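Local atomic coordinates of endoglucanase (Clostridium thermocellum, PDB entry 2EO7), a protein that probably hydrolyses internal beta-1,4-glucosidic bonds of cellulose and xyloglucan, this piece being the family 44 catalytic domain of a much longer multidomain enzyme. Residues G44-T49 against I183-A188; A60-L65 against T193-H198; H66-Y71 against S116-G121. One frame throughout, in Å; residues are numbered along the deposited sequence.

Contact 1 of 3, residues G44-T49 against I183-A188. With BGC (beta-D-glucopyranose), chain B; BGC (beta-D-glucopyranose), chain C; BGC (beta-D-glucopyranose), chain D.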
loop_
_atom_site.group_PDB
_atom_site.type_symbol
_atom_site.label_atom_id
_atom_site.label_comp_id
_atom_site.label_asym_id
_atom_site.label_seq_id
_atom_site.Cartn_x
_atom_site.Cartn_y
_atom_site.Cartn_z
ATOM N N GLY A 44 2.092 4.424 -9.475
ATOM C CA GLY A 44 0.704 4.107 -9.734
ATOM C C GLY A 44 -0.212 5.286 -9.568
ATOM O O GLY A 44 0.236 6.425 -9.483
ATOM N N GLY A 45 -1.513 5.022 -9.522
ATOM C CA GLY A 45 -2.442 6.119 -9.394
ATOM C C GLY A 45 -3.021 6.507 -10.739
ATOM O O GLY A 45 -2.657 5.954 -11.781
ATOM N N ASN A 46 -3.911 7.490 -10.713
ATOM C CA ASN A 46 -4.618 7.910 -11.911
ATOM C C ASN A 46 -3.792 8.205 -13.148
ATOM O O ASN A 46 -4.172 7.802 -14.249
ATOM C CB ASN A 46 -5.515 9.110 -11.586
ATOM C CG ASN A 46 -6.620 8.747 -10.611
ATOM O OD1 ASN A 46 -6.871 7.563 -10.366
ATOM N ND2 ASN A 46 -7.295 9.757 -10.064
ATOM N N ARG A 47 -2.673 8.898 -12.977
ATOM C CA ARG A 47 -1.835 9.248 -14.121
ATOM C C ARG A 47 -1.203 8.062 -14.843
ATOM O O ARG A 47 -0.764 8.202 -15.984
ATOM C CB ARG A 47 -0.699 10.191 -13.689
ATOM C CG ARG A 47 -1.047 11.671 -13.729
ATOM C CD ARG A 47 -1.122 12.170 -15.158
ATOM N NE ARG A 47 -1.380 13.609 -15.209
ATOM C CZ ARG A 47 -1.167 14.363 -16.283
ATOM N NH1 ARG A 47 -0.693 13.819 -17.402
ATOM N NH2 ARG A 47 -1.430 15.662 -16.239
ATOM N N THR A 48 -1.141 6.907 -14.196
ATOM C CA THR A 48 -0.479 5.772 -14.832
ATOM C C THR A 48 -1.340 4.965 -15.802
ATOM O O THR A 48 -0.812 4.197 -16.592
ATOM C CB THR A 48 0.155 4.816 -13.778
ATOM O OG1 THR A 48 -0.873 4.165 -13.013
ATOM C CG2 THR A 48 1.078 5.597 -12.841
ATOM N N THR A 49 -2.653 5.161 -15.771
ATOM C CA THR A 49 -3.538 4.412 -16.659
ATOM C C THR A 49 -3.278 4.686 -18.141
ATOM O O THR A 49 -3.271 3.753 -18.958
ATOM C CB THR A 49 -5.000 4.735 -16.334
ATOM O OG1 THR A 49 -5.279 4.289 -14.999
ATOM C CG2 THR A 49 -5.931 4.037 -17.305
ATOM N N ILE A 183 -1.824 -4.454 -12.537
ATOM C CA ILE A 183 -2.750 -4.468 -13.662
ATOM C C ILE A 183 -3.517 -3.142 -13.601
ATOM O O ILE A 183 -4.622 -3.071 -13.056
ATOM C CB ILE A 183 -3.772 -5.634 -13.555
ATOM C CG1 ILE A 183 -3.045 -6.977 -13.425
ATOM C CG2 ILE A 183 -4.693 -5.640 -14.784
ATOM C CD1 ILE A 183 -2.183 -7.349 -14.616
ATOM N N ASP A 184 -2.906 -2.090 -14.135
ATOM C CA ASP A 184 -3.512 -0.765 -14.160
ATOM C C ASP A 184 -3.866 -0.219 -12.759
ATOM O O ASP A 184 -3.221 -0.573 -11.758
ATOM C CB ASP A 184 -4.736 -0.776 -15.105
ATOM C CG ASP A 184 -5.017 0.588 -15.744
ATOM O OD1 ASP A 184 -5.488 1.503 -15.025
ATOM O OD2 ASP A 184 -4.770 0.750 -16.968
ATOM N N ASN A 185 -4.880 0.640 -12.699
ATOM C CA ASN A 185 -5.262 1.321 -11.453
ATOM C C ASN A 185 -6.773 1.563 -11.380
ATOM O O ASN A 185 -7.350 2.107 -12.314
ATOM C CB ASN A 185 -4.567 2.697 -11.421
ATOM C CG ASN A 185 -4.851 3.490 -10.144
ATOM O OD1 ASN A 185 -4.365 3.140 -9.080
ATOM N ND2 ASN A 185 -5.636 4.568 -10.255
ATOM N N GLU A 186 -7.395 1.162 -10.274
ATOM C CA GLU A 186 -8.827 1.413 -10.038
ATOM C C GLU A 186 -9.716 1.244 -11.264
ATOM O O GLU A 186 -10.348 2.199 -11.733
ATOM C CB GLU A 186 -8.982 2.824 -9.446
ATOM C CG GLU A 186 -8.148 2.988 -8.152
ATOM C CD GLU A 186 -8.346 4.309 -7.427
ATOM O OE1 GLU A 186 -8.940 5.257 -8.011
ATOM O OE2 GLU A 186 -7.891 4.393 -6.253
ATOM N N PRO A 187 -9.813 0.005 -11.775
ATOM C CA PRO A 187 -10.629 -0.287 -12.956
ATOM C C PRO A 187 -12.097 0.095 -12.846
ATOM O O PRO A 187 -12.690 0.537 -13.837
ATOM C CB PRO A 187 -10.428 -1.789 -13.166
ATOM C CG PRO A 187 -10.131 -2.314 -11.762
ATOM C CD PRO A 187 -9.210 -1.225 -11.221
ATOM N N ALA A 188 -12.682 -0.052 -11.660
ATOM C CA ALA A 188 -14.092 0.296 -11.505
ATOM C C ALA A 188 -14.314 1.799 -11.611
ATOM O O ALA A 188 -15.461 2.251 -11.705
ATOM C CB ALA A 188 -14.651 -0.236 -10.187
HETATM C C2 BGC B . -5.570 6.969 -6.745
HETATM C C3 BGC B . -4.988 8.371 -6.967
HETATM C C4 BGC B . -5.877 9.449 -6.338
HETATM C C5 BGC B . -5.992 8.891 -4.931
HETATM C C6 BGC B . -6.563 9.984 -4.020
HETATM C C1 BGC B . -6.988 7.014 -6.167
HETATM O O1 BGC B . -8.116 7.509 -6.899
HETATM O O2 BGC B . -5.384 6.006 -7.786
HETATM O O3 BGC B . -4.570 8.652 -8.305
HETATM O O4 BGC B . -5.181 10.720 -6.299
HETATM O O5 BGC B . -6.838 7.710 -4.912
HETATM O O6 BGC B . -6.140 9.792 -2.666
HETATM C C2 BGC C . -5.038 13.034 -7.093
HETATM C C3 BGC C . -5.003 13.875 -8.371
HETATM C C4 BGC C . -3.731 13.596 -9.172
HETATM C C5 BGC C . -3.706 12.093 -9.413
HETATM C C6 BGC C . -2.443 11.733 -10.199
HETATM C C1 BGC C . -5.005 11.548 -7.469
HETATM O O2 BGC C . -6.227 13.330 -6.359
HETATM O O3 BGC C . -5.091 15.264 -8.039
HETATM O O4 BGC C . -3.771 14.292 -10.431
HETATM O O5 BGC C . -3.816 11.270 -8.235
HETATM O O6 BGC C . -2.406 10.320 -10.414
HETATM C C2 BGC D . -2.982 15.708 -12.178
HETATM C C3 BGC D . -1.907 16.718 -12.587
HETATM C C4 BGC D . -1.925 17.876 -11.583
HETATM C C5 BGC D . -1.765 17.341 -10.167
HETATM C C6 BGC D . -1.938 18.465 -9.141
HETATM C C1 BGC D . -2.733 15.233 -10.745
HETATM O O2 BGC D . -2.924 14.575 -13.049
HETATM O O3 BGC D . -2.179 17.168 -13.917
HETATM O O4 BGC D . -0.943 18.908 -11.784
HETATM O O5 BGC D . -2.778 16.365 -9.863
HETATM O O6 BGC D . -3.249 19.030 -9.237
HETATM O O HOH W 1 -9.306 6.383 -10.490
HETATM O O HOH W 2 -6.660 5.250 -12.963
#
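T49 and D184 meet at the dense end of this contact. The threonine hydroxyl OG1 gives a hydrogen bond of 2.8 Å to D184 OD1, arriving on the syn side and 22° out of the carboxylate plane. T49 CG2 lies against the same carboxylate, 3.5 Å from D184 OD2, so both branches are used. On its anti side D184 OD1 also takes the backbone N-H of N185, while W190 bonds it too and the amides of A111 and A112 hold OD2. An aspartate, with two acceptors on a short stem, suits this convergence of donors.

Next along, N185 directs CG away from its own backbone N (chi1 -178°), which lays the amide over the G45 backbone, ND2 3.3 Å from G45 C. From there ND2 donates to O2 of the chain B glucose at 2.9 Å, and R42 holds OD1. G45 fits because at its backbone angles a CB would jam against the preceding carbonyl O and crowd that sugar's O3. That O3 accepts a hydrogen bond from N46 N at 2.8 Å, almost straight (174°).

The side toward the sugars is looser and bridged by two waters. The N46 amide, whose ND2 is held by D63, stays apart from the E186 carboxylate, and one water lies 2.7 Å from both N46 OD1 and E186 OE1. The second reaches back to the dense end, joining T49 OG1 to N185 ND2. E186 OE1 accepts a hydrogen bond from O1 of the chain B glucose at 2.6 Å, while OE2 is bonded to H283. R47 reaches outward along the cleft to the chain D sugar. An Asn-Glu pair just beyond the fourth strand of a TIM barrel, beside the reducing-end sugar, is the active-site arrangement familiar from clan A glycoside hydrolases.

Contact 2 of 3, residues A60-L65 against T193-H198; sequences AGSDWL and THPRIH. With BGC (beta-D-glucopyranose), chain C; BGC (beta-D-glucopyranose), chain D; BGC (beta-D-glucopyranose), chain E.
S62 N donates to T193 O, joining the turn between strands 58-59 and 67-69 to the C-terminal end of helix 190-193 in the loops above the TIM barrel. The bond is 2.8 Å long, with an N-H...O angle of 160°. G61 passes so close to the same oxygen, with CA 3.2 Å from T193 O, that a CB would clash; its positive phi suits glycine too. S62 is deposited in two conformers; in one of them OG lies beside its own backbone N (chi1 -61°), where it can bond to H192 O and is 3.9 Å from P195 CD. H194 likewise folds its ring back beside its backbone N (chi1 -65°), bringing ND1 3.8 Å from G61 CA, while T193 CG2 sits over the rim of one ring face. On the sugar side D63 lays OD2 against the glucose face carrying C3 and C5, 3.1 Å from C5 of the chain C glucose. W64 presents one face of its indole to the chain E glucose, whose C5 stands 4.2 Å above the indole plane, offset toward the rim.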
loop_
_atom_site.group_PDB
_atom_site.type_symbol
_atom_site.label_atom_id
_atom_site.label_comp_id
_atom_site.label_asym_id
_atom_site.label_seq_id
_atom_site.Cartn_x
_atom_site.Cartn_y
_atom_site.Cartn_z
ATOM N N ALA A 60 -4.233 13.224 -17.661
ATOM C CA ALA A 60 -4.764 13.522 -16.327
ATOM C C ALA A 60 -6.167 12.992 -16.071
ATOM O O ALA A 60 -6.578 12.845 -14.913
ATOM C CB ALA A 60 -4.758 15.040 -16.092
ATOM N N GLY A 61 -6.912 12.711 -17.134
ATOM C CA GLY A 61 -8.272 12.248 -16.934
ATOM C C GLY A 61 -9.068 13.350 -16.242
ATOM O O GLY A 61 -8.761 14.540 -16.387
ATOM N N SER A 62 -10.076 12.957 -15.470
ATOM C CA SER A 62 -10.923 13.920 -14.778
ATOM C C SER A 62 -10.190 14.749 -13.731
ATOM O O SER A 62 -10.740 15.720 -13.213
ATOM C CB SER A 62 -12.110 13.203 -14.126
ATOM O OG SER A 62 -12.904 12.558 -15.105
ATOM N N ASP A 63 -8.954 14.378 -13.415
ATOM C CA ASP A 63 -8.195 15.128 -12.420
ATOM C C ASP A 63 -7.820 16.494 -12.987
ATOM O O ASP A 63 -7.638 17.443 -12.229
ATOM C CB ASP A 63 -6.935 14.385 -11.976
ATOM C CG ASP A 63 -7.240 13.243 -11.026
ATOM O OD1 ASP A 63 -8.284 13.301 -10.337
ATOM O OD2 ASP A 63 -6.425 12.302 -10.950
ATOM N N TRP A 64 -7.677 16.591 -14.311
ATOM C CA TRP A 64 -7.378 17.877 -14.925
ATOM C C TRP A 64 -7.704 18.019 -16.410
ATOM O O TRP A 64 -6.825 17.961 -17.270
ATOM C CB TRP A 64 -5.930 18.316 -14.687
ATOM C CG TRP A 64 -5.763 19.791 -15.011
ATOM C CD1 TRP A 64 -5.434 20.340 -16.223
ATOM C CD2 TRP A 64 -6.053 20.898 -14.140
ATOM N NE1 TRP A 64 -5.509 21.717 -16.161
ATOM C CE2 TRP A 64 -5.887 22.084 -14.896
ATOM C CE3 TRP A 64 -6.442 21.000 -12.795
ATOM C CZ2 TRP A 64 -6.098 23.359 -14.351
ATOM C CZ3 TRP A 64 -6.653 22.272 -12.252
ATOM C CH2 TRP A 64 -6.479 23.433 -13.035
ATOM N N LEU A 65 -8.990 18.203 -16.685
ATOM C CA LEU A 65 -9.495 18.446 -18.028
ATOM C C LEU A 65 -9.037 17.474 -19.124
ATOM O O LEU A 65 -8.967 17.846 -20.299
ATOM C CB LEU A 65 -9.142 19.889 -18.416
ATOM C CG LEU A 65 -9.657 20.968 -17.445
ATOM C CD1 LEU A 65 -9.039 22.323 -17.772
ATOM C CD2 LEU A 65 -11.173 21.049 -17.522
ATOM N N THR A 193 -12.815 8.343 -13.946
ATOM C CA THR A 193 -11.542 9.052 -14.006
ATOM C C THR A 193 -10.999 9.203 -15.422
ATOM O O THR A 193 -10.424 10.239 -15.777
ATOM C CB THR A 193 -10.498 8.302 -13.141
ATOM O OG1 THR A 193 -11.004 8.188 -11.802
ATOM C CG2 THR A 193 -9.162 9.036 -13.117
ATOM N N HIS A 194 -11.192 8.175 -16.231
ATOM C CA HIS A 194 -10.659 8.192 -17.596
ATOM C C HIS A 194 -11.698 7.898 -18.665
ATOM O O HIS A 194 -11.522 6.989 -19.486
ATOM C CB HIS A 194 -9.528 7.167 -17.697
ATOM C CG HIS A 194 -8.343 7.493 -16.846
ATOM N ND1 HIS A 194 -7.504 8.553 -17.114
ATOM C CD2 HIS A 194 -7.846 6.886 -15.739
ATOM C CE1 HIS A 194 -6.539 8.584 -16.210
ATOM N NE2 HIS A 194 -6.724 7.583 -15.366
ATOM N N PRO A 195 -12.787 8.680 -18.690
ATOM C CA PRO A 195 -13.840 8.467 -19.685
ATOM C C PRO A 195 -13.403 8.605 -21.144
ATOM O O PRO A 195 -14.052 8.044 -22.025
ATOM C CB PRO A 195 -14.898 9.508 -19.296
ATOM C CG PRO A 195 -14.082 10.623 -18.729
ATOM C CD PRO A 195 -13.078 9.867 -17.863
ATOM N N ARG A 196 -12.324 9.348 -21.407
ATOM C CA ARG A 196 -11.870 9.522 -22.786
ATOM C C ARG A 196 -11.110 8.293 -23.271
ATOM O O ARG A 196 -10.847 8.155 -24.469
ATOM C CB ARG A 196 -10.967 10.755 -22.921
ATOM C CG ARG A 196 -11.602 12.041 -22.436
ATOM C CD ARG A 196 -12.670 12.546 -23.395
ATOM N NE ARG A 196 -13.239 13.804 -22.919
ATOM C CZ ARG A 196 -14.342 13.902 -22.186
ATOM N NH1 ARG A 196 -15.018 12.811 -21.832
ATOM N NH2 ARG A 196 -14.772 15.101 -21.801
ATOM N N ILE A 197 -10.731 7.428 -22.329
ATOM C CA ILE A 197 -10.023 6.191 -22.640
ATOM C C ILE A 197 -10.971 4.995 -22.591
ATOM O O ILE A 197 -10.966 4.145 -23.479
ATOM C CB ILE A 197 -8.872 5.901 -21.624
ATOM C CG1 ILE A 197 -7.749 6.933 -21.782
ATOM C CG2 ILE A 197 -8.308 4.479 -21.851
ATOM C CD1 ILE A 197 -6.604 6.762 -20.737
ATOM N N HIS A 198 -11.810 4.958 -21.559
ATOM C CA HIS A 198 -12.702 3.825 -21.327
ATOM C C HIS A 198 -14.047 4.365 -20.823
ATOM O O HIS A 198 -14.359 4.281 -19.629
ATOM C CB HIS A 198 -12.021 2.943 -20.259
ATOM C CG HIS A 198 -12.647 1.598 -20.062
ATOM N ND1 HIS A 198 -13.922 1.425 -19.569
ATOM C CD2 HIS A 198 -12.160 0.354 -20.292
ATOM C CE1 HIS A 198 -14.196 0.132 -19.511
ATOM N NE2 HIS A 198 -13.144 -0.538 -19.946
HETATM C C2 BGC C . -5.038 13.034 -7.093
HETATM C C3 BGC C . -5.003 13.875 -8.371
HETATM C C4 BGC C . -3.731 13.596 -9.172
HETATM C C5 BGC C . -3.706 12.093 -9.413
HETATM C C6 BGC C . -2.443 11.733 -10.199
HETATM C C1 BGC C . -5.005 11.548 -7.469
HETATM O O2 BGC C . -6.227 13.330 -6.359
HETATM O O3 BGC C . -5.091 15.264 -8.039
HETATM O O4 BGC C . -3.771 14.292 -10.431
HETATM O O5 BGC C . -3.816 11.270 -8.235
HETATM O O6 BGC C . -2.406 10.320 -10.414
HETATM C C2 BGC D . -2.982 15.708 -12.178
HETATM C C3 BGC D . -1.907 16.718 -12.587
HETATM C C4 BGC D . -1.925 17.876 -11.583
HETATM C C5 BGC D . -1.765 17.341 -10.167
HETATM C C6 BGC D . -1.938 18.465 -9.141
HETATM C C1 BGC D . -2.733 15.233 -10.745
HETATM O O2 BGC D . -2.924 14.575 -13.049
HETATM O O3 BGC D . -2.179 17.168 -13.917
HETATM O O4 BGC D . -0.943 18.908 -11.784
HETATM O O5 BGC D . -2.778 16.365 -9.863
HETATM O O6 BGC D . -3.249 19.030 -9.237
HETATM C C2 BGC E . -0.019 20.908 -12.582
HETATM C C3 BGC E . -0.235 22.110 -13.501
HETATM C C4 BGC E . -0.290 21.582 -14.933
HETATM C C5 BGC E . -1.430 20.566 -15.044
HETATM C C6 BGC E . -1.475 20.058 -16.486
HETATM C C1 BGC E . -1.185 19.934 -12.761
HETATM O O2 BGC E . 0.016 21.383 -11.234
HETATM O O3 BGC E . 0.861 23.020 -13.360
HETATM O O4 BGC E . -0.514 22.670 -15.834
HETATM O O5 BGC E . -1.207 19.478 -14.127
HETATM O O6 BGC E . -2.532 19.109 -16.644
#

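Contact 3 of 3, residues H66-Y71 against S116-G121; sequences HYSDTY and SADGNG. With BGC (beta-D-glucopyranose), chain D; BGC (beta-D-glucopyranose), chain E.
The three-stranded antiparallel sheet 58-59, 67-69 and 121-122 is closed on one side by the pairing of S68 with G121, a hydrogen-bonded antiparallel pair. S68 N gives a nearly straight bond of 2.9 Å to G121 O, although it approaches from well above that carbonyl plane. The return bond runs from G121 N to S68 O at 2.8 Å. G121 has a positive phi at which a CB would jam against the preceding carbonyl, and the Y67 ring lays one face over G121 C.

S68 is buried. Its OG is 2.9 Å from S116 OG, with either hydroxyl able to donate; N59 and a water also bind it, so this buried hydroxyl has several partners, and a small polar side chain suits the place. G119 comes as close as 3.7 Å between its CA and D69 CA, a fit that its missing side chain makes easy.

Asx turns shape both segments. D118 OD1 accepts N120 N at 2.9 Å and is also salt-bridged to R133, tightening the loop before strand 121-122. D69 does the same ahead of helix 71-75: with CG between the backbone N and carbonyl carbon (chi1 56°), OD1 takes Y71 N at 2.9 Å, from above the carboxylate plane, and forms a salt bridge with R47. The other oxygen faces the substrate cleft, where O6 of the chain E glucose donates to D69 OD2 at 3.1 Å. Beyond the turn, Y71 offers a broad apolar ring as a platform for the chain D glucose, whose C3 sits 3.5 Å above one face, offset toward the rim.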
loop_
_atom_site.group_PDB
_atom_site.type_symbol
_atom_site.label_atom_id
_atom_site.label_comp_id
_atom_site.label_asym_id
_atom_site.label_seq_id
_atom_site.Cartn_x
_atom_site.Cartn_y
_atom_site.Cartn_z
ATOM N N HIS A 66 -8.733 16.240 -18.737
ATOM C CA HIS A 66 -8.308 15.200 -19.683
ATOM C C HIS A 66 -7.121 15.634 -20.543
ATOM O O HIS A 66 -7.051 15.330 -21.730
ATOM C CB HIS A 66 -9.491 14.804 -20.570
ATOM C CG HIS A 66 -10.743 14.528 -19.797
ATOM N ND1 HIS A 66 -10.894 13.418 -18.992
ATOM C CD2 HIS A 66 -11.863 15.270 -19.628
ATOM C CE1 HIS A 66 -12.050 13.490 -18.358
ATOM N NE2 HIS A 66 -12.658 14.605 -18.726
ATOM N N TYR A 67 -6.195 16.348 -19.919
ATOM C CA TYR A 67 -4.989 16.820 -20.583
ATOM C C TYR A 67 -3.965 15.709 -20.814
ATOM O O TYR A 67 -3.666 14.942 -19.895
ATOM C CB TYR A 67 -4.290 17.862 -19.705
ATOM C CG TYR A 67 -4.619 19.309 -19.983
ATOM C CD1 TYR A 67 -5.936 19.755 -20.019
ATOM C CD2 TYR A 67 -3.598 20.248 -20.142
ATOM C CE1 TYR A 67 -6.233 21.109 -20.198
ATOM C CE2 TYR A 67 -3.883 21.605 -20.321
ATOM C CZ TYR A 67 -5.198 22.024 -20.346
ATOM O OH TYR A 67 -5.481 23.363 -20.502
ATOM N N SER A 68 -3.424 15.629 -22.030
ATOM C CA SER A 68 -2.330 14.695 -22.307
ATOM C C SER A 68 -1.124 15.613 -22.291
ATOM O O SER A 68 -1.097 16.623 -23.016
ATOM C CB SER A 68 -2.434 14.051 -23.690
ATOM O OG SER A 68 -3.261 12.908 -23.645
ATOM N N ASP A 69 -0.132 15.292 -21.470
ATOM C CA ASP A 69 1.049 16.156 -21.372
ATOM C C ASP A 69 2.268 15.446 -20.800
ATOM O O ASP A 69 2.311 14.219 -20.736
ATOM C CB ASP A 69 0.728 17.377 -20.514
ATOM C CG ASP A 69 0.221 16.996 -19.141
ATOM O OD1 ASP A 69 0.666 15.950 -18.615
ATOM O OD2 ASP A 69 -0.610 17.749 -18.585
ATOM N N THR A 70 3.253 16.236 -20.375
ATOM C CA THR A 70 4.501 15.707 -19.838
ATOM C C THR A 70 4.551 15.710 -18.322
ATOM O O THR A 70 5.622 15.601 -17.726
ATOM C CB THR A 70 5.690 16.533 -20.376
ATOM O OG1 THR A 70 5.451 17.928 -20.120
ATOM C CG2 THR A 70 5.835 16.314 -21.873
ATOM N N TYR A 71 3.384 15.794 -17.699
ATOM C CA TYR A 71 3.307 15.831 -16.245
ATOM C C TYR A 71 4.186 14.822 -15.514
ATOM O O TYR A 71 4.908 15.191 -14.596
ATOM C CB TYR A 71 1.862 15.641 -15.788
ATOM C CG TYR A 71 1.726 15.591 -14.285
ATOM C CD1 TYR A 71 1.721 16.765 -13.530
ATOM C CD2 TYR A 71 1.626 14.371 -13.614
ATOM C CE1 TYR A 71 1.617 16.721 -12.138
ATOM C CE2 TYR A 71 1.521 14.314 -12.229
ATOM C CZ TYR A 71 1.515 15.497 -11.497
ATOM O OH TYR A 71 1.378 15.454 -10.130
ATOM N N SER A 116 -1.770 7.827 -24.024
ATOM C CA SER A 116 -1.510 9.089 -24.717
ATOM C C SER A 116 -0.565 8.992 -25.903
ATOM O O SER A 116 0.565 8.531 -25.776
ATOM C CB SER A 116 -0.945 10.125 -23.741
ATOM O OG SER A 116 -1.904 10.452 -22.753
ATOM N N ALA A 117 -1.028 9.476 -27.052
ATOM C CA ALA A 117 -0.215 9.461 -28.265
ATOM C C ALA A 117 0.652 10.704 -28.320
ATOM O O ALA A 117 1.637 10.765 -29.073
ATOM C CB ALA A 117 -1.123 9.435 -29.499
ATOM N N ASP A 118 0.302 11.691 -27.511
ATOM C CA ASP A 118 1.002 12.965 -27.554
ATOM C C ASP A 118 0.894 13.713 -26.227
ATOM O O ASP A 118 0.307 13.216 -25.269
ATOM C CB ASP A 118 0.351 13.804 -28.661
ATOM C CG ASP A 118 -1.160 13.997 -28.427
ATOM O OD1 ASP A 118 -1.523 14.617 -27.406
ATOM O OD2 ASP A 118 -1.983 13.526 -29.251
ATOM N N GLY A 119 1.488 14.903 -26.182
ATOM C CA GLY A 119 1.418 15.733 -24.991
ATOM C C GLY A 119 0.819 17.064 -25.424
ATOM O O GLY A 119 1.227 18.128 -24.949
ATOM N N ASN A 120 -0.194 16.996 -26.287
ATOM C CA ASN A 120 -0.800 18.209 -26.851
ATOM C C ASN A 120 -1.917 18.899 -26.085
ATOM O O ASN A 120 -2.591 19.777 -26.637
ATOM C CB ASN A 120 -1.307 17.940 -28.269
ATOM C CG ASN A 120 -0.214 17.473 -29.203
ATOM O OD1 ASN A 120 0.963 17.753 -28.992
ATOM N ND2 ASN A 120 -0.606 16.771 -30.261
ATOM N N GLY A 121 -2.138 18.520 -24.831
ATOM C CA GLY A 121 -3.192 19.174 -24.078
ATOM C C GLY A 121 -4.491 18.393 -23.974
ATOM O O GLY A 121 -4.528 17.179 -24.204
HETATM C C2 BGC D . -2.982 15.708 -12.178
HETATM C C3 BGC D . -1.907 16.718 -12.587
HETATM C C4 BGC D . -1.925 17.876 -11.583
HETATM C C5 BGC D . -1.765 17.341 -10.167
HETATM C C6 BGC D . -1.938 18.465 -9.141
HETATM C C1 BGC D . -2.733 15.233 -10.745
HETATM O O2 BGC D . -2.924 14.575 -13.049
HETATM O O3 BGC D . -2.179 17.168 -13.917
HETATM O O4 BGC D . -0.943 18.908 -11.784
HETATM O O5 BGC D . -2.778 16.365 -9.863
HETATM O O6 BGC D . -3.249 19.030 -9.237
HETATM C C2 BGC E . -0.019 20.908 -12.582
HETATM C C3 BGC E . -0.235 22.110 -13.501
HETATM C C4 BGC E . -0.290 21.582 -14.933
HETATM C C5 BGC E . -1.430 20.566 -15.044
HETATM C C6 BGC E . -1.475 20.058 -16.486
HETATM C C1 BGC E . -1.185 19.934 -12.761
HETATM O O2 BGC E . 0.016 21.383 -11.234
HETATM O O3 BGC E . 0.861 23.020 -13.360
HETATM O O4 BGC E . -0.514 22.670 -15.834
HETATM O O5 BGC E . -1.207 19.478 -14.127
HETATM O O6 BGC E . -2.532 19.109 -16.644
HETATM O O HOH W 3 -2.827 12.386 -26.161
HETATM O O HOH W 4 3.104 18.721 -22.287
#

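In the fold
The first segments of the three contacts, 44-49, 60-65 and 66-71, line one wall of the substrate cleft in order; 193-198 and 116-121 lie behind the last two. The chain B glucose lies at E186 in contact 1, and E359 also bonds to bound glucose; contacts 2 and 3 follow the sugars outward to chain E, consistent with successive subsites on the non-reducing side of the cleavage point. Centres of contacts 1 and 2 are about 11 Å apart, as are those of 2 and 3. N46 O and H194 NE2, 2.8 Å apart, probably bond between contacts 1 and 2. G61 O and H66 N, 2.9 Å apart, probably bond across the hairpin shared by contacts 2 and 3.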